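Local coordinates for transcription antitermination protein NusB (Thermotoga maritima, PDB 1TZT) that probably takes part in transcription antitermination of ribosomal RNA operons by binding the boxA sequence of their RNA, at residues S59-L64 with V84-T89; E106-A111 with K121-I126. One frame throughout, in Å; residues are numbered along the deposited sequence.

Contact 1: S59-L64 with V84-T89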
# COMPACT_ATOMS: atom_id res chain seq x y z
N SER A 59 -8.77 -8.71 4.39
CA SER A 59 -9.50 -8.66 5.66
C SER A 59 -8.58 -8.46 6.84
O SER A 59 -8.85 -7.65 7.71
CB SER A 59 -10.33 -9.94 5.85
OG SER A 59 -11.45 -9.91 4.99
N MET A 60 -7.48 -9.21 6.88
CA MET A 60 -6.53 -9.12 7.97
C MET A 60 -5.89 -7.72 7.99
O MET A 60 -5.74 -7.12 9.06
CB MET A 60 -5.47 -10.21 7.81
CG MET A 60 -4.40 -10.22 8.90
SD MET A 60 -3.08 -9.03 8.59
CE MET A 60 -2.20 -9.96 7.29
N ILE A 61 -5.52 -7.21 6.82
CA ILE A 61 -4.89 -5.90 6.68
C ILE A 61 -5.83 -4.81 7.14
O ILE A 61 -5.43 -3.92 7.91
CB ILE A 61 -4.46 -5.67 5.21
CG1 ILE A 61 -3.26 -6.55 4.86
CG2 ILE A 61 -4.17 -4.21 4.93
CD1 ILE A 61 -2.97 -6.61 3.40
N ASP A 62 -7.07 -4.85 6.68
CA ASP A 62 -8.06 -3.85 7.07
C ASP A 62 -8.31 -3.87 8.57
O ASP A 62 -8.41 -2.83 9.20
CB ASP A 62 -9.37 -4.05 6.31
CG ASP A 62 -9.32 -3.51 4.90
OD1 ASP A 62 -8.29 -2.91 4.51
OD2 ASP A 62 -10.28 -3.61 4.11
N ASP A 63 -8.43 -5.06 9.15
CA ASP A 63 -8.69 -5.18 10.57
C ASP A 63 -7.52 -4.68 11.37
O ASP A 63 -7.70 -4.10 12.44
CB ASP A 63 -9.04 -6.63 10.95
CG ASP A 63 -10.36 -7.07 10.34
OD1 ASP A 63 -10.74 -8.26 10.52
OD2 ASP A 63 -11.06 -6.30 9.66
N LEU A 64 -6.31 -4.87 10.84
CA LEU A 64 -5.11 -4.37 11.48
C LEU A 64 -5.11 -2.84 11.50
O LEU A 64 -4.90 -2.25 12.54
CB LEU A 64 -3.85 -4.88 10.77
CG LEU A 64 -2.56 -4.85 11.60
CD1 LEU A 64 -1.44 -5.41 10.76
CD2 LEU A 64 -2.21 -3.49 12.10
N VAL A 84 -3.46 3.85 0.63
CA VAL A 84 -2.06 4.02 1.02
C VAL A 84 -1.75 3.16 2.26
O VAL A 84 -0.73 2.45 2.32
CB VAL A 84 -1.69 5.48 1.31
CG1 VAL A 84 -0.34 5.53 1.95
CG2 VAL A 84 -1.66 6.27 0.01
N LEU A 85 -2.65 3.21 3.23
CA LEU A 85 -2.49 2.44 4.45
C LEU A 85 -2.49 0.95 4.15
O LEU A 85 -1.69 0.21 4.71
CB LEU A 85 -3.59 2.78 5.44
CG LEU A 85 -3.50 4.19 6.01
CD1 LEU A 85 -4.76 4.56 6.75
CD2 LEU A 85 -2.27 4.33 6.88
N ARG A 86 -3.33 0.51 3.22
CA ARG A 86 -3.38 -0.89 2.87
C ARG A 86 -2.08 -1.38 2.21
O ARG A 86 -1.53 -2.41 2.58
CB ARG A 86 -4.55 -1.19 1.92
CG ARG A 86 -5.89 -1.25 2.60
CD ARG A 86 -7.03 -1.09 1.62
NE ARG A 86 -8.32 -1.56 2.14
CZ ARG A 86 -9.46 -1.42 1.48
NH1 ARG A 86 -10.60 -1.84 2.01
NH2 ARG A 86 -9.47 -0.84 0.28
N LEU A 87 -1.65 -0.63 1.20
CA LEU A 87 -0.45 -0.94 0.46
C LEU A 87 0.77 -1.00 1.39
O LEU A 87 1.55 -1.95 1.33
CB LEU A 87 -0.22 0.14 -0.61
CG LEU A 87 0.47 -0.32 -1.89
CD1 LEU A 87 0.71 0.89 -2.78
CD2 LEU A 87 1.74 -1.07 -1.66
N ALA A 88 0.93 0.04 2.22
CA ALA A 88 2.04 0.14 3.13
C ALA A 88 2.02 -0.94 4.19
O ALA A 88 3.06 -1.45 4.58
CB ALA A 88 2.08 1.48 3.82
N THR A 89 0.83 -1.32 4.64
CA THR A 89 0.69 -2.38 5.62
C THR A 89 1.05 -3.74 5.02
O THR A 89 1.73 -4.56 5.64
CB THR A 89 -0.75 -2.40 6.20
OG1 THR A 89 -0.96 -1.20 6.98
CG2 THR A 89 -0.93 -3.56 7.14
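Asp62 and Arg86 meet as two flat groups lying edge to edge, their carboxylate and guanidinium planes only 15° apart. Arg86 offers its side rather than its end: NE donates to Asp62 OD1 at 2.7 Å, almost straight and within the guanidinium plane, while NH1 reaches Asp62 OD2 at 2.8 Å, more bent and tilted. OD1 uses its syn lone pair and OD2 is met on its syn side, so the bidentate, side-on salt bridge helps fix the rotation of both groups. Arginine suits the place because its chain, extended from CG to NE, is long enough to reach the acid on the neighbouring helix.

Beneath this polar clasp the contact turns apolar. Ile61 sends CG2 toward the other helix, 4.0 Å from Thr89 CG2, and the two side chains lie alongside one another, pointing opposite ways. Leu64 CD1 closes on the same threonine methyl at 4.1 Å. Thr89 can face this apolar side because, with chi1 at -68°, its OG1 turns back to donate to Leu85 O at 2.8 Å, leaving CG2 for the interface; that carbonyl also accepts from Thr89 N, on its opposite face.

The two helix segments cross at 113° with axes 9.8 Å apart. Helix 79-94 runs through the interior here: Leu87 packs against helix 5-19, Ala88 touches Leu127 of helix 119-134, and Leu64 reaches Ile130 on that last helix.

Contact 2: E106-A111 with K121-I126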
# COMPACT_ATOMS: atom_id res chain seq x y z
N GLU A 106 7.84 6.21 1.54
CA GLU A 106 7.26 6.13 0.21
C GLU A 106 5.72 6.23 0.26
O GLU A 106 5.08 6.84 -0.60
CB GLU A 106 7.70 4.88 -0.51
CG GLU A 106 9.19 4.82 -0.76
CD GLU A 106 9.71 5.93 -1.67
OE1 GLU A 106 10.87 6.36 -1.49
OE2 GLU A 106 8.97 6.39 -2.55
N ALA A 107 5.14 5.62 1.30
CA ALA A 107 3.73 5.74 1.56
C ALA A 107 3.36 7.21 1.78
O ALA A 107 2.34 7.68 1.29
CB ALA A 107 3.33 4.87 2.76
N ILE A 108 4.16 7.94 2.57
CA ILE A 108 3.89 9.34 2.85
C ILE A 108 3.93 10.17 1.57
O ILE A 108 3.06 11.00 1.34
CB ILE A 108 4.91 9.89 3.86
CG1 ILE A 108 4.61 9.37 5.26
CG2 ILE A 108 4.93 11.43 3.87
CD1 ILE A 108 5.79 9.48 6.17
N GLU A 109 4.87 9.87 0.69
CA GLU A 109 4.98 10.61 -0.57
C GLU A 109 3.77 10.37 -1.50
O GLU A 109 3.27 11.31 -2.09
CB GLU A 109 6.33 10.32 -1.26
CG GLU A 109 7.52 10.86 -0.47
CD GLU A 109 7.46 12.35 -0.21
OE1 GLU A 109 7.67 12.76 0.96
OE2 GLU A 109 7.24 13.11 -1.18
N ILE A 110 3.26 9.14 -1.56
CA ILE A 110 2.03 8.91 -2.31
C ILE A 110 0.87 9.71 -1.71
O ILE A 110 0.09 10.35 -2.41
CB ILE A 110 1.68 7.42 -2.36
CG1 ILE A 110 2.82 6.65 -3.05
CG2 ILE A 110 0.32 7.17 -3.06
CD1 ILE A 110 2.59 5.15 -3.14
N ALA A 111 0.76 9.63 -0.38
CA ALA A 111 -0.26 10.40 0.36
C ALA A 111 -0.18 11.89 0.08
O ALA A 111 -1.21 12.52 -0.16
CB ALA A 111 -0.15 10.16 1.84
N LYS A 121 0.99 13.42 7.06
CA LYS A 121 1.15 13.25 8.50
C LYS A 121 0.22 12.18 9.07
O LYS A 121 0.59 11.44 9.99
CB LYS A 121 0.93 14.59 9.23
CG LYS A 121 0.83 14.45 10.76
CD LYS A 121 1.33 15.65 11.56
CE LYS A 121 1.94 15.16 12.87
NZ LYS A 121 3.16 14.31 12.67
N PHE A 122 -0.98 12.08 8.51
CA PHE A 122 -1.97 11.14 8.96
C PHE A 122 -1.44 9.72 8.79
O PHE A 122 -1.39 8.94 9.75
CB PHE A 122 -3.24 11.34 8.13
CG PHE A 122 -4.34 10.41 8.48
CD1 PHE A 122 -4.95 10.49 9.73
CD2 PHE A 122 -4.77 9.44 7.58
CE1 PHE A 122 -5.99 9.60 10.05
CE2 PHE A 122 -5.79 8.56 7.90
CZ PHE A 122 -6.41 8.65 9.14
N VAL A 123 -1.04 9.39 7.58
CA VAL A 123 -0.57 8.01 7.33
C VAL A 123 0.75 7.75 8.04
O VAL A 123 0.99 6.64 8.47
CB VAL A 123 -0.45 7.67 5.83
CG1 VAL A 123 -1.82 7.69 5.13
CG2 VAL A 123 0.52 8.56 5.16
N ASN A 124 1.58 8.78 8.20
CA ASN A 124 2.85 8.62 8.93
C ASN A 124 2.59 8.14 10.34
O ASN A 124 3.20 7.19 10.81
CB ASN A 124 3.60 9.96 8.96
CG ASN A 124 5.05 9.84 9.48
OD1 ASN A 124 5.51 8.77 9.90
ND2 ASN A 124 5.77 10.98 9.45
N GLY A 125 1.65 8.79 11.02
CA GLY A 125 1.33 8.46 12.40
C GLY A 125 0.84 7.04 12.58
O GLY A 125 1.27 6.33 13.50
N ILE A 126 -0.09 6.63 11.72
CA ILE A 126 -0.67 5.29 11.77
C ILE A 126 0.37 4.23 11.44
O ILE A 126 0.50 3.24 12.13
CB ILE A 126 -1.88 5.18 10.82
CG1 ILE A 126 -2.97 6.13 11.29
CG2 ILE A 126 -2.39 3.75 10.75
CD1 ILE A 126 -4.01 6.43 10.28
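Val123 packs its methyl CG2 on Ala111, 3.7 Å from CB. Val123 has chi1 at -64°, which places CG2 between its backbone N and carbonyl carbon and aims this branch at the facing helix. There it also comes within 4.2 Å of Ile108 CA, with Ala107 O a little farther off. Valine suits the place because it is short and branched at CB: one methyl meets the backbone of Ile108 and Ala111 CB, where the facing side chain is itself only a methyl.

The second point of contact is Ile108 against Asn124. The isoleucine chain crosses the asparagine at a slant, CG1 lying 3.9 Å from Asn124 CB and CD1 3.6 Å from the same carbon. The terminal methyl therefore rests on the stem of Asn124 as well as its amide carbon, and the apolar part of a polar residue serves the packing.

Further out, Ala107 packs on Val84 and Ala88 of helix 79-94, and Ala111 touches Ser119 at the start of the partner helix. Glu106, on a different side of its helix, forms a salt bridge with Arg6.

The axes of segments 106-111 and 121-126 lie 8.8 Å apart and run nearly antiparallel, at 154°; the helices that carry them, 100-114 and 119-134, form an antiparallel helical hairpin joined by a short connection, a building unit of the all-helical NusB fold.

In the fold
Helix 79-94 is what joins the two contacts, whose centres lie 13 Å apart. While one side of segment 84-89 holds helix 58-66 in contact 1, other residues of the same segment press on both helices of contact 2. Val84 CG1 lies 3.5 Å from Ala107 O, Ala88 CB is 3.8 Å from Ala107 CB, and Leu85 CD2 stands 3.8 Å from Val123 CG1. Both segments of contact 1 precede those of contact 2 in the sequence. They differ in character: the steeply crossed pair carries a salt bridge, whereas the nearly antiparallel pair has no hydrogen bond between its segments. Together they tie four helices into one core.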